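Local coordinates for protein nucleoporin NUP170 (Chaetomium thermophilum, PDB 5HAX) that probably serves as a scaffold component of the nuclear pore complex, joining an N-terminal beta-propeller to a helical region, at residues I443-A448 and G472-L477; V52-N57 and V482-R487. One frame throughout, in Å; residues are numbered along the deposited sequence.

Contact 1: residues I443-A448 and G472-L477; sequences IGLTTA and GEFAVL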
ATOM      1  N   ILE A 443      -6.064 -13.274  -0.671  1.00 41.98           N
ATOM      2  CA  ILE A 443      -4.805 -12.540  -0.615  1.00 38.93           C
ATOM      3  C   ILE A 443      -5.086 -11.185   0.016  1.00 41.87           C
ATOM      4  O   ILE A 443      -5.980 -10.462  -0.436  1.00 40.64           O
ATOM      5  CB  ILE A 443      -4.171 -12.374  -2.012  1.00 44.53           C
ATOM      6  CG1 ILE A 443      -3.874 -13.749  -2.619  1.00 37.30           C
ATOM      7  CG2 ILE A 443      -2.891 -11.541  -1.925  1.00 40.63           C
ATOM      8  CD1 ILE A 443      -3.335 -13.707  -4.041  1.00 38.57           C
ATOM      9  N   GLY A 444      -4.331 -10.848   1.054  1.00 39.08           N
ATOM     10  CA  GLY A 444      -4.546  -9.608   1.780  1.00 41.38           C
ATOM     11  C   GLY A 444      -3.240  -8.918   2.109  1.00 43.09           C
ATOM     12  O   GLY A 444      -2.189  -9.550   2.241  1.00 40.98           O
ATOM     13  N   LEU A 445      -3.322  -7.597   2.241  1.00 38.81           N
ATOM     14  CA  LEU A 445      -2.164  -6.773   2.559  1.00 43.94           C
ATOM     15  C   LEU A 445      -1.871  -6.847   4.054  1.00 44.23           C
ATOM     16  O   LEU A 445      -2.780  -6.708   4.878  1.00 40.82           O
ATOM     17  CB  LEU A 445      -2.424  -5.328   2.131  1.00 42.65           C
ATOM     18  CG  LEU A 445      -1.331  -4.288   2.380  1.00 45.66           C
ATOM     19  CD1 LEU A 445      -0.128  -4.527   1.484  1.00 46.73           C
ATOM     20  CD2 LEU A 445      -1.885  -2.887   2.173  1.00 48.15           C
ATOM     21  N   THR A 446      -0.600  -7.072   4.402  1.00 40.36           N
ATOM     22  CA  THR A 446      -0.179  -7.167   5.797  1.00 38.84           C
ATOM     23  C   THR A 446       0.460  -5.889   6.318  1.00 47.95           C
ATOM     24  O   THR A 446       0.511  -5.696   7.538  1.00 44.17           O
ATOM     25  CB  THR A 446       0.820  -8.315   5.985  1.00 40.78           C
ATOM     26  OG1 THR A 446       2.066  -7.978   5.365  1.00 41.19           O
ATOM     27  CG2 THR A 446       0.285  -9.607   5.390  1.00 43.17           C
ATOM     28  N   THR A 447       0.954  -5.030   5.433  1.00 42.64           N
ATOM     29  CA  THR A 447       1.587  -3.777   5.807  1.00 50.28           C
ATOM     30  C   THR A 447       0.606  -2.624   5.602  1.00 43.08           C
ATOM     31  O   THR A 447      -0.526  -2.807   5.153  1.00 43.53           O
ATOM     32  CB  THR A 447       2.866  -3.573   4.994  1.00 44.77           C
ATOM     33  OG1 THR A 447       2.619  -3.917   3.625  1.00 49.13           O
ATOM     34  CG2 THR A 447       3.980  -4.455   5.529  1.00 47.16           C
ATOM     35  N   ALA A 448       1.050  -1.418   5.947  1.00 47.91           N
ATOM     36  CA  ALA A 448       0.192  -0.252   5.830  1.00 49.83           C
ATOM     37  C   ALA A 448      -0.074   0.067   4.359  1.00 47.83           C
ATOM     38  O   ALA A 448       0.792  -0.144   3.505  1.00 45.17           O
ATOM     39  CB  ALA A 448       0.831   0.953   6.513  1.00 49.34           C
ATOM     40  N   GLY A 472       5.894  -3.410   0.661  1.00 42.55           N
ATOM     41  CA  GLY A 472       4.617  -4.073   0.855  1.00 42.15           C
ATOM     42  C   GLY A 472       4.782  -5.581   0.943  1.00 41.34           C
ATOM     43  O   GLY A 472       5.574  -6.184   0.214  1.00 37.43           O
ATOM     44  N   GLU A 473       4.032  -6.189   1.860  1.00 38.56           N
ATOM     45  CA  GLU A 473       3.992  -7.633   2.019  1.00 44.90           C
ATOM     46  C   GLU A 473       2.545  -8.095   1.961  1.00 41.10           C
ATOM     47  O   GLU A 473       1.636  -7.397   2.423  1.00 41.34           O
ATOM     48  CB  GLU A 473       4.645  -8.082   3.337  1.00 42.72           C
ATOM     49  CG  GLU A 473       6.139  -7.802   3.401  1.00 48.28           C
ATOM     50  CD  GLU A 473       6.822  -8.475   4.577  1.00 52.67           C
ATOM     51  OE1 GLU A 473       6.134  -9.139   5.380  1.00 52.02           O
ATOM     52  OE2 GLU A 473       8.058  -8.340   4.690  1.00 54.23           O
ATOM     53  N   PHE A 474       2.340  -9.279   1.389  1.00 40.69           N
ATOM     54  CA  PHE A 474       1.006  -9.794   1.107  1.00 41.55           C
ATOM     55  C   PHE A 474       0.911 -11.239   1.566  1.00 44.84           C
ATOM     56  O   PHE A 474       1.779 -12.056   1.241  1.00 40.43           O
ATOM     57  CB  PHE A 474       0.691  -9.684  -0.386  1.00 38.97           C
ATOM     58  CG  PHE A 474       1.024  -8.344  -0.967  1.00 39.66           C
ATOM     59  CD1 PHE A 474       0.066  -7.346  -1.039  1.00 43.69           C
ATOM     60  CD2 PHE A 474       2.305  -8.074  -1.420  1.00 47.12           C
ATOM     61  CE1 PHE A 474       0.377  -6.107  -1.566  1.00 41.00           C
ATOM     62  CE2 PHE A 474       2.620  -6.838  -1.944  1.00 45.83           C
ATOM     63  CZ  PHE A 474       1.653  -5.854  -2.017  1.00 40.91           C
ATOM     64  N   ALA A 475      -0.138 -11.543   2.324  1.00 39.92           N
ATOM     65  CA  ALA A 475      -0.386 -12.893   2.812  1.00 42.53           C
ATOM     66  C   ALA A 475      -1.284 -13.622   1.820  1.00 39.87           C
ATOM     67  O   ALA A 475      -2.418 -13.196   1.579  1.00 39.34           O
ATOM     68  CB  ALA A 475      -1.030 -12.852   4.196  1.00 41.25           C
ATOM     69  N   VAL A 476      -0.777 -14.713   1.253  1.00 38.10           N
ATOM     70  CA  VAL A 476      -1.511 -15.532   0.294  1.00 41.24           C
ATOM     71  C   VAL A 476      -2.006 -16.757   1.057  1.00 42.16           C
ATOM     72  O   VAL A 476      -1.231 -17.667   1.364  1.00 42.22           O
ATOM     73  CB  VAL A 476      -0.641 -15.926  -0.904  1.00 39.99           C
ATOM     74  CG1 VAL A 476      -1.433 -16.789  -1.885  1.00 40.99           C
ATOM     75  CG2 VAL A 476      -0.100 -14.688  -1.595  1.00 43.60           C
ATOM     76  N   LEU A 477      -3.302 -16.784   1.360  1.00 40.97           N
ATOM     77  CA  LEU A 477      -3.896 -17.912   2.065  1.00 41.88           C
ATOM     78  C   LEU A 477      -4.267 -19.008   1.077  1.00 45.30           C
ATOM     79  O   LEU A 477      -4.990 -18.758   0.107  1.00 40.89           O
ATOM     80  CB  LEU A 477      -5.133 -17.464   2.841  1.00 42.85           C
ATOM     81  CG  LEU A 477      -5.964 -18.564   3.514  1.00 49.06           C
ATOM     82  CD1 LEU A 477      -5.182 -19.225   4.640  1.00 44.32           C
ATOM     83  CD2 LEU A 477      -7.281 -18.001   4.026  1.00 45.29           C
TER
HETATM   84  O   HOH W   1       3.957  -9.711   6.373  1.00 60.49           O
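Antiparallel pairing of Ile-443, Gly-444 and Leu-445 with Val-476, Ala-475 and Phe-474 joins two neighbouring strands of one four-stranded sheet, consistent with a blade of the beta-propeller. Gly-444 and Ala-475 form the hydrogen-bonded pair: Gly-444 N reaches Ala-475 O at 3.1 Å, and Ala-475 N returns to Gly-444 O at 2.9 Å. The face of Ile-443, Leu-445, Phe-474 and Val-476 is apolar, its branched and aromatic side chains filling the buried side. Ile-443 CG1 lies beside Val-476 CG1 (4.0 Å), the two side chains pointing the same way, while Leu-445 CD1 meets Phe-474 CE1 at 3.5 Å. Phe-386 and Phe-392 meet the Phe-474 ring. The other face is kept low by glycine and alanine; there Thr-446 CG2 rests on Ala-475 CB (3.7 Å), and Tyr-97 touches both.

Past the strand end the threonines continue the bonding. Thr-446 N gives a straight bond (173°) to Glu-473 O, and a water links its OG1 to Glu-473 OE1, though the carboxylate's salt bridge goes to Arg-486 of strand 481-487. Thr-447 has its OG1 tucked between its own backbone N and carbonyl carbon (chi1 44°), placed to accept from Glu-473 N at 3.2 Å. A valine here would probably leave that N-H without its acceptor. The chemistry thus passes from apolar strand pairing to hydroxyl-assisted bonding where the chain leaves the sheet.

Contact 2: residues V52-N57 and V482-R487; sequences VVRHHN and VHIVRR
Val-482 and His-56 grip each other by two backbone bonds: Val-482 N to His-56 O, and His-56 N to Val-482 O, each 2.7 Å, the second more bent (147°). At His-483 the pairing is non-hydrogen-bonded, and its ring ND1 lies 3.8 Å from His-55 CB. Ile-484 faces two residues at once. Its O accepts from Val-53 N, and its N gives an almost straight bond (176°) to Arg-54 O, so the extra residue makes a beta bulge in strand 50-57. The bulge turns Val-53 toward the partner strand, pressing its CG2 to 3.4 Å from Ile-484 CG2, tighter than usual. Ile-484 CG1 meets Arg-54 CG at 3.8 Å: the arginine's aliphatic stem suits the isoleucine, while its charged end reaches the exposed margin. Val-485 sets CG2 4.3 Å from Val-52 CG2. Arg-486 bends at chi3 (-64°) and brings its guanidinium under Val-53 CG1, 3.6 Å above the plane's centre. Arg-486 NH2 comes near Arg-54 NH2, and a water accepts from Arg-54 NH1 and, weakly, from Arg-486 NH2. Glu-473 is salt-bridged to Arg-486, with only a long, weak ion pair to Arg-54. Val-485 packs on Phe-392 and Ile-432 of strands 390-395 and 427-433, while strand 481-487 runs between 50-57 and 473-478, with helix 490-501 following in the chain.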
ATOM      1  N   VAL A  52       8.598 -14.821  -2.683  1.00 41.63           N
ATOM      2  CA  VAL A  52       8.118 -15.451  -1.459  1.00 42.83           C
ATOM      3  C   VAL A  52       9.232 -15.422  -0.422  1.00 40.49           C
ATOM      4  O   VAL A  52      10.366 -15.825  -0.705  1.00 45.67           O
ATOM      5  CB  VAL A  52       7.660 -16.895  -1.734  1.00 47.10           C
ATOM      6  CG1 VAL A  52       7.133 -17.545  -0.461  1.00 45.54           C
ATOM      7  CG2 VAL A  52       6.599 -16.927  -2.827  1.00 48.12           C
ATOM      8  N   VAL A  53       8.909 -14.966   0.790  1.00 44.34           N
ATOM      9  CA  VAL A  53       9.911 -14.827   1.848  1.00 48.00           C
ATOM     10  C   VAL A  53       9.759 -15.916   2.908  1.00 56.05           C
ATOM     11  O   VAL A  53      10.751 -16.337   3.511  1.00 59.58           O
ATOM     12  CB  VAL A  53       9.850 -13.424   2.487  1.00 53.78           C
ATOM     13  CG1 VAL A  53      10.372 -12.380   1.505  1.00 56.30           C
ATOM     14  CG2 VAL A  53       8.443 -13.083   2.946  1.00 55.13           C
ATOM     15  N   ARG A  54       8.537 -16.384   3.152  1.00 49.08           N
ATOM     16  CA  ARG A  54       8.333 -17.474   4.104  1.00 56.36           C
ATOM     17  C   ARG A  54       6.910 -18.002   3.959  1.00 54.71           C
ATOM     18  O   ARG A  54       6.080 -17.421   3.255  1.00 52.36           O
ATOM     19  CB  ARG A  54       8.599 -17.026   5.545  1.00 54.11           C
ATOM     20  CG  ARG A  54       7.623 -15.990   6.054  1.00 54.64           C
ATOM     21  CD  ARG A  54       8.061 -15.397   7.383  1.00 61.58           C
ATOM     22  NE  ARG A  54       7.530 -14.046   7.544  1.00 62.90           N
ATOM     23  CZ  ARG A  54       8.235 -12.927   7.391  1.00 60.28           C
ATOM     24  NH1 ARG A  54       7.641 -11.753   7.551  1.00 68.13           N
ATOM     25  NH2 ARG A  54       9.528 -12.969   7.090  1.00 63.04           N
ATOM     26  N   HIS A  55       6.641 -19.120   4.640  1.00 52.75           N
ATOM     27  CA  HIS A  55       5.338 -19.772   4.606  1.00 51.69           C
ATOM     28  C   HIS A  55       4.978 -20.257   6.004  1.00 56.11           C
ATOM     29  O   HIS A  55       5.857 -20.571   6.811  1.00 54.47           O
ATOM     30  CB  HIS A  55       5.323 -20.949   3.620  1.00 64.60           C
ATOM     31  CG  HIS A  55       6.111 -22.136   4.083  1.00 79.57           C
ATOM     32  ND1 HIS A  55       7.467 -22.259   3.873  1.00 91.00           N
ATOM     33  CD2 HIS A  55       5.729 -23.255   4.743  1.00 84.14           C
ATOM     34  CE1 HIS A  55       7.889 -23.401   4.386  1.00 98.32           C
ATOM     35  NE2 HIS A  55       6.854 -24.025   4.919  1.00 98.46           N
ATOM     36  N   HIS A  56       3.673 -20.321   6.278  1.00 55.20           N
ATOM     37  CA  HIS A  56       3.150 -20.727   7.581  1.00 52.38           C
ATOM     38  C   HIS A  56       2.078 -21.788   7.370  1.00 54.88           C
ATOM     39  O   HIS A  56       1.007 -21.494   6.831  1.00 52.62           O
ATOM     40  CB  HIS A  56       2.572 -19.532   8.343  1.00 48.20           C
ATOM     41  CG  HIS A  56       3.536 -18.401   8.520  1.00 60.31           C
ATOM     42  ND1 HIS A  56       4.606 -18.463   9.386  1.00 57.57           N
ATOM     43  CD2 HIS A  56       3.579 -17.172   7.955  1.00 57.52           C
ATOM     44  CE1 HIS A  56       5.274 -17.324   9.340  1.00 63.39           C
ATOM     45  NE2 HIS A  56       4.671 -16.523   8.479  1.00 67.51           N
ATOM     46  N   ASN A  57       2.357 -23.011   7.810  1.00 55.93           N
ATOM     47  CA  ASN A  57       1.400 -24.099   7.665  1.00 55.91           C
ATOM     48  C   ASN A  57       0.178 -23.876   8.548  1.00 57.12           C
ATOM     49  O   ASN A  57       0.247 -23.235   9.599  1.00 54.98           O
ATOM     50  CB  ASN A  57       2.051 -25.435   8.021  1.00 58.42           C
ATOM     51  CG  ASN A  57       3.000 -25.925   6.946  1.00 64.83           C
ATOM     52  OD1 ASN A  57       2.572 -26.462   5.924  1.00 82.43           O
ATOM     53  ND2 ASN A  57       4.296 -25.750   7.173  1.00 78.36           N
ATOM     54  N   VAL A 482      -0.219 -20.214   4.747  1.00 45.98           N
ATOM     55  CA  VAL A 482      -0.154 -18.797   4.398  1.00 47.81           C
ATOM     56  C   VAL A 482       1.250 -18.517   3.881  1.00 51.31           C
ATOM     57  O   VAL A 482       2.234 -18.749   4.594  1.00 47.86           O
ATOM     58  CB  VAL A 482      -0.477 -17.897   5.603  1.00 51.36           C
ATOM     59  CG1 VAL A 482      -0.304 -16.420   5.242  1.00 48.83           C
ATOM     60  CG2 VAL A 482      -1.884 -18.166   6.114  1.00 49.52           C
ATOM     61  N   HIS A 483       1.340 -18.017   2.652  1.00 47.00           N
ATOM     62  CA  HIS A 483       2.606 -17.634   2.044  1.00 46.71           C
ATOM     63  C   HIS A 483       2.748 -16.117   2.067  1.00 46.42           C
ATOM     64  O   HIS A 483       1.801 -15.393   1.746  1.00 48.91           O
ATOM     65  CB  HIS A 483       2.695 -18.137   0.601  1.00 50.36           C
ATOM     66  CG  HIS A 483       2.400 -19.597   0.447  1.00 56.76           C
ATOM     67  ND1 HIS A 483       3.390 -20.552   0.352  1.00 57.35           N
ATOM     68  CD2 HIS A 483       1.224 -20.266   0.367  1.00 59.28           C
ATOM     69  CE1 HIS A 483       2.838 -21.745   0.222  1.00 62.63           C
ATOM     70  NE2 HIS A 483       1.525 -21.600   0.228  1.00 66.29           N
ATOM     71  N   ILE A 484       3.931 -15.639   2.448  1.00 45.57           N
ATOM     72  CA  ILE A 484       4.219 -14.208   2.506  1.00 42.84           C
ATOM     73  C   ILE A 484       4.965 -13.823   1.236  1.00 45.44           C
ATOM     74  O   ILE A 484       6.030 -14.375   0.935  1.00 43.69           O
ATOM     75  CB  ILE A 484       5.039 -13.842   3.753  1.00 47.02           C
ATOM     76  CG1 ILE A 484       4.358 -14.356   5.027  1.00 44.83           C
ATOM     77  CG2 ILE A 484       5.230 -12.332   3.823  1.00 45.68           C
ATOM     78  CD1 ILE A 484       2.979 -13.768   5.285  1.00 39.42           C
ATOM     79  N   VAL A 485       4.405 -12.873   0.493  1.00 41.85           N
ATOM     80  CA  VAL A 485       5.012 -12.333  -0.719  1.00 39.29           C
ATOM     81  C   VAL A 485       5.383 -10.885  -0.439  1.00 42.60           C
ATOM     82  O   VAL A 485       4.572 -10.131   0.112  1.00 40.15           O
ATOM     83  CB  VAL A 485       4.055 -12.434  -1.920  1.00 40.51           C
ATOM     84  CG1 VAL A 485       4.715 -11.881  -3.180  1.00 36.00           C
ATOM     85  CG2 VAL A 485       3.613 -13.877  -2.128  1.00 45.52           C
ATOM     86  N   ARG A 486       6.598 -10.497  -0.822  1.00 43.28           N
ATOM     87  CA  ARG A 486       7.134  -9.171  -0.534  1.00 42.26           C
ATOM     88  C   ARG A 486       7.474  -8.457  -1.836  1.00 37.40           C
ATOM     89  O   ARG A 486       8.081  -9.048  -2.735  1.00 39.12           O
ATOM     90  CB  ARG A 486       8.377  -9.265   0.357  1.00 46.49           C
ATOM     91  CG  ARG A 486       9.044  -7.924   0.650  1.00 53.53           C
ATOM     92  CD  ARG A 486      10.279  -8.101   1.521  1.00 49.52           C
ATOM     93  NE  ARG A 486       9.945  -8.639   2.838  1.00 58.97           N
ATOM     94  CZ  ARG A 486      10.787  -9.319   3.611  1.00 68.09           C
ATOM     95  NH1 ARG A 486      12.026  -9.562   3.205  1.00 62.89           N
ATOM     96  NH2 ARG A 486      10.386  -9.766   4.793  1.00 63.99           N
ATOM     97  N   ARG A 487       7.079  -7.190  -1.924  1.00 42.35           N
ATOM     98  CA  ARG A 487       7.481  -6.336  -3.031  1.00 37.61           C
ATOM     99  C   ARG A 487       8.953  -5.969  -2.899  1.00 41.36           C
ATOM    100  O   ARG A 487       9.429  -5.633  -1.810  1.00 40.01           O
ATOM    101  CB  ARG A 487       6.613  -5.073  -3.044  1.00 40.42           C
ATOM    102  CG  ARG A 487       7.054  -3.976  -4.001  1.00 42.95           C
ATOM    103  CD  ARG A 487       6.997  -4.427  -5.444  1.00 40.05           C
ATOM    104  NE  ARG A 487       7.203  -3.309  -6.362  1.00 38.96           N
ATOM    105  CZ  ARG A 487       7.786  -3.406  -7.554  1.00 35.67           C
ATOM    106  NH1 ARG A 487       8.238  -4.575  -7.993  1.00 34.91           N
ATOM    107  NH2 ARG A 487       7.921  -2.325  -8.308  1.00 35.54           N
TER
HETATM  108  O   HOH W   2       8.853  -9.583   6.793  1.00 66.19           O

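How the contacts relate
Both contacts belong to one four-stranded sheet, ordered 50-57, 481-487, 473-478, 440-445, so they hold its two outer pairs. Contact 2 joins strands over 400 residues apart, an N-terminal outermost strand completing a blade made of late strands, as in the "velcro" closure of beta-propellers. Contact 1 lies nearer the centre of the chain and is richer in aliphatic and aromatic packing, with no exposed residue touching; contact 2 has three, and carries histidines and arginines. Between them Phe-474 N probably bonds Val-485 O, and Glu-473 of contact 1 ties to the arginine pair of contact 2, joining their polar margins.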